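Long-range contact in dihydroxyacetone kinase (Citrobacter freundii, PDB 1UN8), which phosphorylates dihydroxyacetone with ATP, working as a homodimer that depends on divalent metal ions: residues P36-K48 against V66-C79. Sequence-based numbering, arbitrary orientation.
Sequences PAIRIVVRRDLNK and VGFIGKGMLTAAVC
Val41 and Ala77 form the central hydrogen-bonded pair of an antiparallel ladder, strands 40-43 and 76-79 of the mixed six-stranded DhaK sheet. Val41 N reaches Ala77 O at 3.2 Å, almost straight at 170°, and Ala77 N bonds back to Val41 O. On their shared face, under helix 12-22, Ala77 offers only a methyl and Val41 packs elsewhere: CG1, anti to the backbone N (chi1 171°), lies 3.6 Å from Ile69 CD1, while CG2 touches Val66 CG2, the valines crossing at about a right angle. On the other, against helix 88-98, Ile40 CG1 touches Val78 CG1, and Ala76's bare methyl, beside Val42 CG2, suits the close approach of Val42 CA and Ala76 CA, 4.3 Å. At the ladder's end Arg43 N donates to Thr75 O; its long, flat-ended side chain can both lay one guanidinium face on the Gly70-Lys71 peptide and salt-bridge Glu167 of helix 155-167. Gly72, at positive phi (95°), takes third position in the type II turn Gly70-Met73. Strand 76-80 also pairs with strand 52-59, bearing substrate-binding Gly58 and Ser59; the Cys79 and Ser59 side chains are about 4 Å apart. A water accepts from Arg39 N at 2.6 Å and donates to Cys79 O.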
ATOM      1  N   PRO A  36      11.895 -17.351 -21.991  1.00 59.43           N
ATOM      2  CA  PRO A  36      10.763 -16.652 -21.372  1.00 58.68           C
ATOM      3  C   PRO A  36      10.347 -17.229 -20.019  1.00 58.18           C
ATOM      4  O   PRO A  36       9.804 -16.516 -19.176  1.00 60.07           O
ATOM      5  CB  PRO A  36       9.660 -16.797 -22.415  1.00 58.35           C
ATOM      6  CG  PRO A  36      10.425 -16.806 -23.704  1.00 59.28           C
ATOM      7  CD  PRO A  36      11.586 -17.718 -23.387  1.00 59.30           C
ATOM      8  N   ALA A  37      10.599 -18.517 -19.819  1.00 56.81           N
ATOM      9  CA  ALA A  37      10.235 -19.181 -18.575  1.00 55.20           C
ATOM     10  C   ALA A  37      11.206 -18.900 -17.431  1.00 54.46           C
ATOM     11  O   ALA A  37      10.998 -19.356 -16.313  1.00 55.59           O
ATOM     12  CB  ALA A  37      10.114 -20.671 -18.806  1.00 54.18           C
ATOM     13  N   ILE A  38      12.278 -18.168 -17.708  1.00 53.14           N
ATOM     14  CA  ILE A  38      13.234 -17.817 -16.669  1.00 52.09           C
ATOM     15  C   ILE A  38      13.098 -16.321 -16.473  1.00 52.21           C
ATOM     16  O   ILE A  38      13.229 -15.552 -17.427  1.00 53.47           O
ATOM     17  CB  ILE A  38      14.692 -18.179 -17.072  1.00 52.61           C
ATOM     18  CG1 ILE A  38      14.910 -19.681 -16.886  1.00 52.92           C
ATOM     19  CG2 ILE A  38      15.702 -17.414 -16.231  1.00 50.57           C
ATOM     20  CD1 ILE A  38      15.284 -20.426 -18.175  1.00 55.56           C
ATOM     21  N   ARG A  39      12.829 -15.909 -15.239  1.00 51.35           N
ATOM     22  CA  ARG A  39      12.645 -14.495 -14.942  1.00 50.31           C
ATOM     23  C   ARG A  39      13.627 -14.001 -13.890  1.00 49.37           C
ATOM     24  O   ARG A  39      13.343 -14.008 -12.694  1.00 49.32           O
ATOM     25  CB  ARG A  39      11.188 -14.260 -14.514  1.00 50.90           C
ATOM     26  CG  ARG A  39      10.263 -14.027 -15.714  1.00 53.45           C
ATOM     27  CD  ARG A  39       8.814 -14.374 -15.438  1.00 55.90           C
ATOM     28  NE  ARG A  39       8.707 -15.774 -15.049  1.00 59.48           N
ATOM     29  CZ  ARG A  39       7.694 -16.573 -15.366  1.00 59.91           C
ATOM     30  NH1 ARG A  39       6.676 -16.128 -16.091  1.00 58.89           N
ATOM     31  NH2 ARG A  39       7.707 -17.830 -14.949  1.00 61.77           N
ATOM     32  N   ILE A  40      14.787 -13.560 -14.365  1.00 48.17           N
ATOM     33  CA  ILE A  40      15.845 -13.071 -13.501  1.00 47.74           C
ATOM     34  C   ILE A  40      16.139 -11.590 -13.672  1.00 48.64           C
ATOM     35  O   ILE A  40      16.268 -11.090 -14.791  1.00 48.96           O
ATOM     36  CB  ILE A  40      17.155 -13.822 -13.768  1.00 48.05           C
ATOM     37  CG1 ILE A  40      16.898 -15.330 -13.745  1.00 48.98           C
ATOM     38  CG2 ILE A  40      18.199 -13.396 -12.750  1.00 45.51           C
ATOM     39  CD1 ILE A  40      18.154 -16.171 -13.456  1.00 51.62           C
ATOM     40  N   VAL A  41      16.241 -10.889 -12.552  1.00 49.26           N
ATOM     41  CA  VAL A  41      16.559  -9.476 -12.579  1.00 50.41           C
ATOM     42  C   VAL A  41      17.900  -9.393 -11.909  1.00 52.74           C
ATOM     43  O   VAL A  41      18.121 -10.020 -10.876  1.00 53.13           O
ATOM     44  CB  VAL A  41      15.576  -8.626 -11.780  1.00 50.03           C
ATOM     45  CG1 VAL A  41      16.107  -7.194 -11.664  1.00 48.19           C
ATOM     46  CG2 VAL A  41      14.228  -8.626 -12.468  1.00 50.03           C
ATOM     47  N   VAL A  42      18.801  -8.626 -12.499  1.00 54.63           N
ATOM     48  CA  VAL A  42      20.134  -8.500 -11.945  1.00 56.23           C
ATOM     49  C   VAL A  42      20.568  -7.048 -11.926  1.00 56.80           C
ATOM     50  O   VAL A  42      20.007  -6.223 -12.640  1.00 57.66           O
ATOM     51  CB  VAL A  42      21.143  -9.314 -12.769  1.00 55.86           C
ATOM     52  CG1 VAL A  42      21.522  -8.556 -14.034  1.00 55.30           C
ATOM     53  CG2 VAL A  42      22.351  -9.620 -11.924  1.00 56.94           C
ATOM     54  N   ARG A  43      21.561  -6.737 -11.108  1.00 57.64           N
ATOM     55  CA  ARG A  43      22.055  -5.375 -11.016  1.00 59.61           C
ATOM     56  C   ARG A  43      23.064  -5.079 -12.114  1.00 61.43           C
ATOM     57  O   ARG A  43      23.770  -5.976 -12.573  1.00 61.39           O
ATOM     58  CB  ARG A  43      22.689  -5.143  -9.650  1.00 58.52           C
ATOM     59  CG  ARG A  43      23.695  -6.187  -9.267  1.00 58.72           C
ATOM     60  CD  ARG A  43      24.092  -6.061  -7.806  1.00 60.04           C
ATOM     61  NE  ARG A  43      24.873  -4.856  -7.537  1.00 60.52           N
ATOM     62  CZ  ARG A  43      25.480  -4.600  -6.381  1.00 61.46           C
ATOM     63  NH1 ARG A  43      25.392  -5.471  -5.377  1.00 61.25           N
ATOM     64  NH2 ARG A  43      26.183  -3.481  -6.228  1.00 59.88           N
ATOM     65  N   ARG A  44      23.113  -3.819 -12.541  1.00 63.80           N
ATOM     66  CA  ARG A  44      24.035  -3.387 -13.585  1.00 65.65           C
ATOM     67  C   ARG A  44      25.410  -3.103 -12.976  1.00 66.44           C
ATOM     68  O   ARG A  44      26.402  -2.951 -13.683  1.00 66.08           O
ATOM     69  CB  ARG A  44      23.463  -2.150 -14.282  1.00 66.09           C
ATOM     70  CG  ARG A  44      22.230  -2.464 -15.113  1.00 66.45           C
ATOM     71  CD  ARG A  44      21.140  -1.434 -14.913  1.00 68.23           C
ATOM     72  NE  ARG A  44      21.478  -0.138 -15.493  1.00 70.51           N
ATOM     73  CZ  ARG A  44      21.573   0.093 -16.799  1.00 70.83           C
ATOM     74  NH1 ARG A  44      21.357  -0.888 -17.664  1.00 71.52           N
ATOM     75  NH2 ARG A  44      21.884   1.304 -17.236  1.00 69.72           N
ATOM     76  N   ASP A  45      25.448  -3.055 -11.648  1.00 68.33           N
ATOM     77  CA  ASP A  45      26.676  -2.824 -10.889  1.00 69.65           C
ATOM     78  C   ASP A  45      27.427  -4.122 -10.699  1.00 68.89           C
ATOM     79  O   ASP A  45      28.157  -4.264  -9.724  1.00 70.17           O
ATOM     80  CB  ASP A  45      26.355  -2.299  -9.488  1.00 72.78           C
ATOM     81  CG  ASP A  45      25.818  -0.902  -9.499  1.00 75.52           C
ATOM     82  OD1 ASP A  45      24.844  -0.656 -10.247  1.00 78.51           O
ATOM     83  OD2 ASP A  45      26.369  -0.056  -8.753  1.00 76.07           O
ATOM     84  N   LEU A  46      27.256  -5.078 -11.600  1.00 67.58           N
ATOM     85  CA  LEU A  46      27.932  -6.354 -11.424  1.00 67.15           C
ATOM     86  C   LEU A  46      29.430  -6.299 -11.147  1.00 66.75           C
ATOM     87  O   LEU A  46      30.226  -5.974 -12.028  1.00 67.45           O
ATOM     88  CB  LEU A  46      27.690  -7.260 -12.623  1.00 67.36           C
ATOM     89  CG  LEU A  46      26.713  -8.400 -12.332  1.00 67.54           C
ATOM     90  CD1 LEU A  46      26.860  -9.473 -13.400  1.00 67.61           C
ATOM     91  CD2 LEU A  46      27.010  -8.990 -10.958  1.00 67.39           C
ATOM     92  N   ASN A  47      29.801  -6.617  -9.908  1.00 65.43           N
ATOM     93  CA  ASN A  47      31.202  -6.650  -9.498  1.00 63.65           C
ATOM     94  C   ASN A  47      31.525  -8.041  -8.969  1.00 61.69           C
ATOM     95  O   ASN A  47      31.572  -8.261  -7.755  1.00 61.05           O
ATOM     96  CB  ASN A  47      31.484  -5.611  -8.407  1.00 64.44           C
ATOM     97  CG  ASN A  47      32.911  -5.708  -7.868  1.00 65.43           C
ATOM     98  OD1 ASN A  47      33.762  -6.395  -8.440  1.00 64.73           O
ATOM     99  ND2 ASN A  47      33.177  -5.010  -6.766  1.00 65.80           N
ATOM    100  N   LYS A  48      31.755  -8.976  -9.888  1.00 59.74           N
ATOM    101  CA  LYS A  48      32.057 -10.356  -9.521  1.00 58.35           C
ATOM    102  C   LYS A  48      33.261 -10.572  -8.593  1.00 58.54           C
ATOM    103  O   LYS A  48      33.575 -11.709  -8.236  1.00 58.29           O
ATOM    104  CB  LYS A  48      32.225 -11.198 -10.784  1.00 57.50           C
ATOM    105  CG  LYS A  48      31.006 -11.179 -11.678  1.00 55.72           C
ATOM    106  CD  LYS A  48      31.160 -12.134 -12.847  1.00 55.59           C
ATOM    107  CE  LYS A  48      29.996 -11.985 -13.803  1.00 55.73           C
ATOM    108  NZ  LYS A  48      30.091 -12.933 -14.939  1.00 57.22           N
ATOM    109  N   VAL A  66      13.089  -8.078  -5.945  1.00 18.16           N
ATOM    110  CA  VAL A  66      13.678  -7.167  -6.926  1.00 17.42           C
ATOM    111  C   VAL A  66      13.951  -5.774  -6.334  1.00 18.13           C
ATOM    112  O   VAL A  66      14.907  -5.112  -6.710  1.00 20.90           O
ATOM    113  CB  VAL A  66      12.758  -7.031  -8.149  1.00 17.27           C
ATOM    114  CG1 VAL A  66      13.248  -5.948  -9.052  1.00 12.64           C
ATOM    115  CG2 VAL A  66      12.619  -8.362  -8.893  1.00 16.33           C
ATOM    116  N   GLY A  67      13.101  -5.337  -5.406  1.00 19.98           N
ATOM    117  CA  GLY A  67      13.230  -4.039  -4.762  1.00 17.69           C
ATOM    118  C   GLY A  67      14.408  -3.962  -3.806  1.00 19.24           C
ATOM    119  O   GLY A  67      14.763  -2.879  -3.302  1.00 20.88           O
ATOM    120  N   PHE A  68      15.032  -5.103  -3.545  1.00 16.63           N
ATOM    121  CA  PHE A  68      16.217  -5.101  -2.699  1.00 18.25           C
ATOM    122  C   PHE A  68      17.469  -5.563  -3.421  1.00 15.33           C
ATOM    123  O   PHE A  68      18.392  -6.111  -2.823  1.00 18.61           O
ATOM    124  CB  PHE A  68      15.932  -5.813  -1.381  1.00 12.86           C
ATOM    125  CG  PHE A  68      14.679  -5.329  -0.755  1.00 16.87           C
ATOM    126  CD1 PHE A  68      13.511  -6.093  -0.832  1.00 17.61           C
ATOM    127  CD2 PHE A  68      14.645  -4.106  -0.101  1.00 11.90           C
ATOM    128  CE1 PHE A  68      12.326  -5.663  -0.264  1.00 16.33           C
ATOM    129  CE2 PHE A  68      13.479  -3.669   0.462  1.00 22.13           C
ATOM    130  CZ  PHE A  68      12.287  -4.472   0.382  1.00 16.77           C
ATOM    131  N   ILE A  69      17.479  -5.331  -4.725  1.00 15.99           N
ATOM    132  CA  ILE A  69      18.639  -5.638  -5.557  1.00 17.35           C
ATOM    133  C   ILE A  69      19.433  -4.328  -5.664  1.00 16.36           C
ATOM    134  O   ILE A  69      18.855  -3.264  -5.905  1.00 18.07           O
ATOM    135  CB  ILE A  69      18.196  -6.097  -6.969  1.00 16.75           C
ATOM    136  CG1 ILE A  69      17.654  -7.519  -6.933  1.00 12.14           C
ATOM    137  CG2 ILE A  69      19.353  -5.971  -7.976  1.00 14.53           C
ATOM    138  CD1 ILE A  69      16.988  -7.914  -8.226  1.00 14.53           C
ATOM    139  N   GLY A  70      20.744  -4.411  -5.482  1.00 16.68           N
ATOM    140  CA  GLY A  70      21.613  -3.248  -5.579  1.00 18.25           C
ATOM    141  C   GLY A  70      22.749  -3.227  -4.572  1.00 20.04           C
ATOM    142  O   GLY A  70      22.804  -4.061  -3.640  1.00 15.99           O
ATOM    143  N   LYS A  71      23.549  -2.248  -4.824  1.00 53.70           N
ATOM    144  CA  LYS A  71      24.700  -2.054  -3.955  1.00 53.97           C
ATOM    145  C   LYS A  71      24.317  -2.102  -2.474  1.00 53.39           C
ATOM    146  O   LYS A  71      23.448  -1.357  -2.020  1.00 53.22           O
ATOM    147  CB  LYS A  71      25.351  -0.714  -4.301  1.00 56.54           C
ATOM    148  CG  LYS A  71      26.642  -0.415  -3.571  1.00 60.04           C
ATOM    149  CD  LYS A  71      27.169   0.956  -3.972  1.00 62.76           C
ATOM    150  CE  LYS A  71      28.470   1.285  -3.264  1.00 63.96           C
ATOM    151  NZ  LYS A  71      28.910   2.667  -3.601  1.00 66.00           N
ATOM    152  N   GLY A  72      24.959  -2.995  -1.725  1.00 52.87           N
ATOM    153  CA  GLY A  72      24.670  -3.122  -0.305  1.00 51.85           C
ATOM    154  C   GLY A  72      23.658  -4.212   0.024  1.00 52.14           C
ATOM    155  O   GLY A  72      23.431  -4.519   1.204  1.00 50.18           O
ATOM    156  N   MET A  73      23.041  -4.785  -1.014  1.00 50.94           N
ATOM    157  CA  MET A  73      22.051  -5.844  -0.842  1.00 51.20           C
ATOM    158  C   MET A  73      22.101  -6.876  -1.961  1.00 51.41           C
ATOM    159  O   MET A  73      23.167  -7.171  -2.495  1.00 52.73           O
ATOM    160  CB  MET A  73      20.631  -5.262  -0.738  1.00 49.57           C
ATOM    161  CG  MET A  73      20.356  -4.550   0.577  1.00 50.33           C
ATOM    162  SD  MET A  73      18.634  -4.032   0.848  1.00 51.63           S
ATOM    163  CE  MET A  73      18.011  -5.436   1.773  1.00 50.01           C
ATOM    164  N   LEU A  74      20.938  -7.416  -2.311  1.00 50.48           N
ATOM    165  CA  LEU A  74      20.842  -8.446  -3.333  1.00 50.51           C
ATOM    166  C   LEU A  74      21.572  -8.165  -4.634  1.00 49.86           C
ATOM    167  O   LEU A  74      21.562  -7.042  -5.132  1.00 49.57           O
ATOM    168  CB  LEU A  74      19.367  -8.734  -3.616  1.00 51.51           C
ATOM    169  CG  LEU A  74      18.792 -10.000  -2.968  1.00 52.26           C
ATOM    170  CD1 LEU A  74      19.373 -10.215  -1.579  1.00 51.42           C
ATOM    171  CD2 LEU A  74      17.273  -9.882  -2.922  1.00 52.32           C
ATOM    172  N   THR A  75      22.209  -9.204  -5.175  1.00 49.67           N
ATOM    173  CA  THR A  75      22.945  -9.109  -6.433  1.00 48.95           C
ATOM    174  C   THR A  75      21.983  -9.424  -7.561  1.00 48.59           C
ATOM    175  O   THR A  75      22.045  -8.835  -8.632  1.00 51.18           O
ATOM    176  CB  THR A  75      24.116 -10.113  -6.482  1.00 49.13           C
ATOM    177  OG1 THR A  75      25.104  -9.739  -5.514  1.00 49.20           O
ATOM    178  CG2 THR A  75      24.747 -10.140  -7.864  1.00 47.60           C
ATOM    179  N   ALA A  76      21.081 -10.363  -7.306  1.00 47.89           N
ATOM    180  CA  ALA A  76      20.089 -10.762  -8.288  1.00 45.55           C
ATOM    181  C   ALA A  76      18.923 -11.411  -7.561  1.00 44.52           C
ATOM    182  O   ALA A  76      19.042 -11.782  -6.395  1.00 44.08           O
ATOM    183  CB  ALA A  76      20.705 -11.746  -9.279  1.00 46.29           C
ATOM    184  N   ALA A  77      17.795 -11.542  -8.251  1.00 44.71           N
ATOM    185  CA  ALA A  77      16.604 -12.165  -7.672  1.00 44.13           C
ATOM    186  C   ALA A  77      15.995 -13.072  -8.728  1.00 44.02           C
ATOM    187  O   ALA A  77      15.857 -12.683  -9.889  1.00 44.89           O
ATOM    188  CB  ALA A  77      15.585 -11.088  -7.227  1.00 43.16           C
ATOM    189  N   VAL A  78      15.643 -14.290  -8.332  1.00 43.14           N
ATOM    190  CA  VAL A  78      15.054 -15.224  -9.276  1.00 42.39           C
ATOM    191  C   VAL A  78      13.556 -15.234  -8.982  1.00 43.25           C
ATOM    192  O   VAL A  78      13.131 -15.675  -7.908  1.00 42.67           O
ATOM    193  CB  VAL A  78      15.644 -16.636  -9.091  1.00 43.29           C
ATOM    194  CG1 VAL A  78      15.506 -17.430 -10.378  1.00 40.30           C
ATOM    195  CG2 VAL A  78      17.102 -16.540  -8.644  1.00 40.46           C
ATOM    196  N   CYS A  79      12.776 -14.743  -9.946  1.00 42.92           N
ATOM    197  CA  CYS A  79      11.327 -14.625  -9.822  1.00 42.67           C
ATOM    198  C   CYS A  79      10.504 -15.756 -10.430  1.00 42.73           C
ATOM    199  O   CYS A  79      10.519 -15.969 -11.651  1.00 41.56           O
ATOM    200  CB  CYS A  79      10.875 -13.300 -10.436  1.00 41.91           C
ATOM    201  SG  CYS A  79      11.851 -11.875  -9.880  1.00 46.10           S
TER
HETATM  202  O   HOH W   1      12.628 -17.107 -12.916  1.00 56.13           O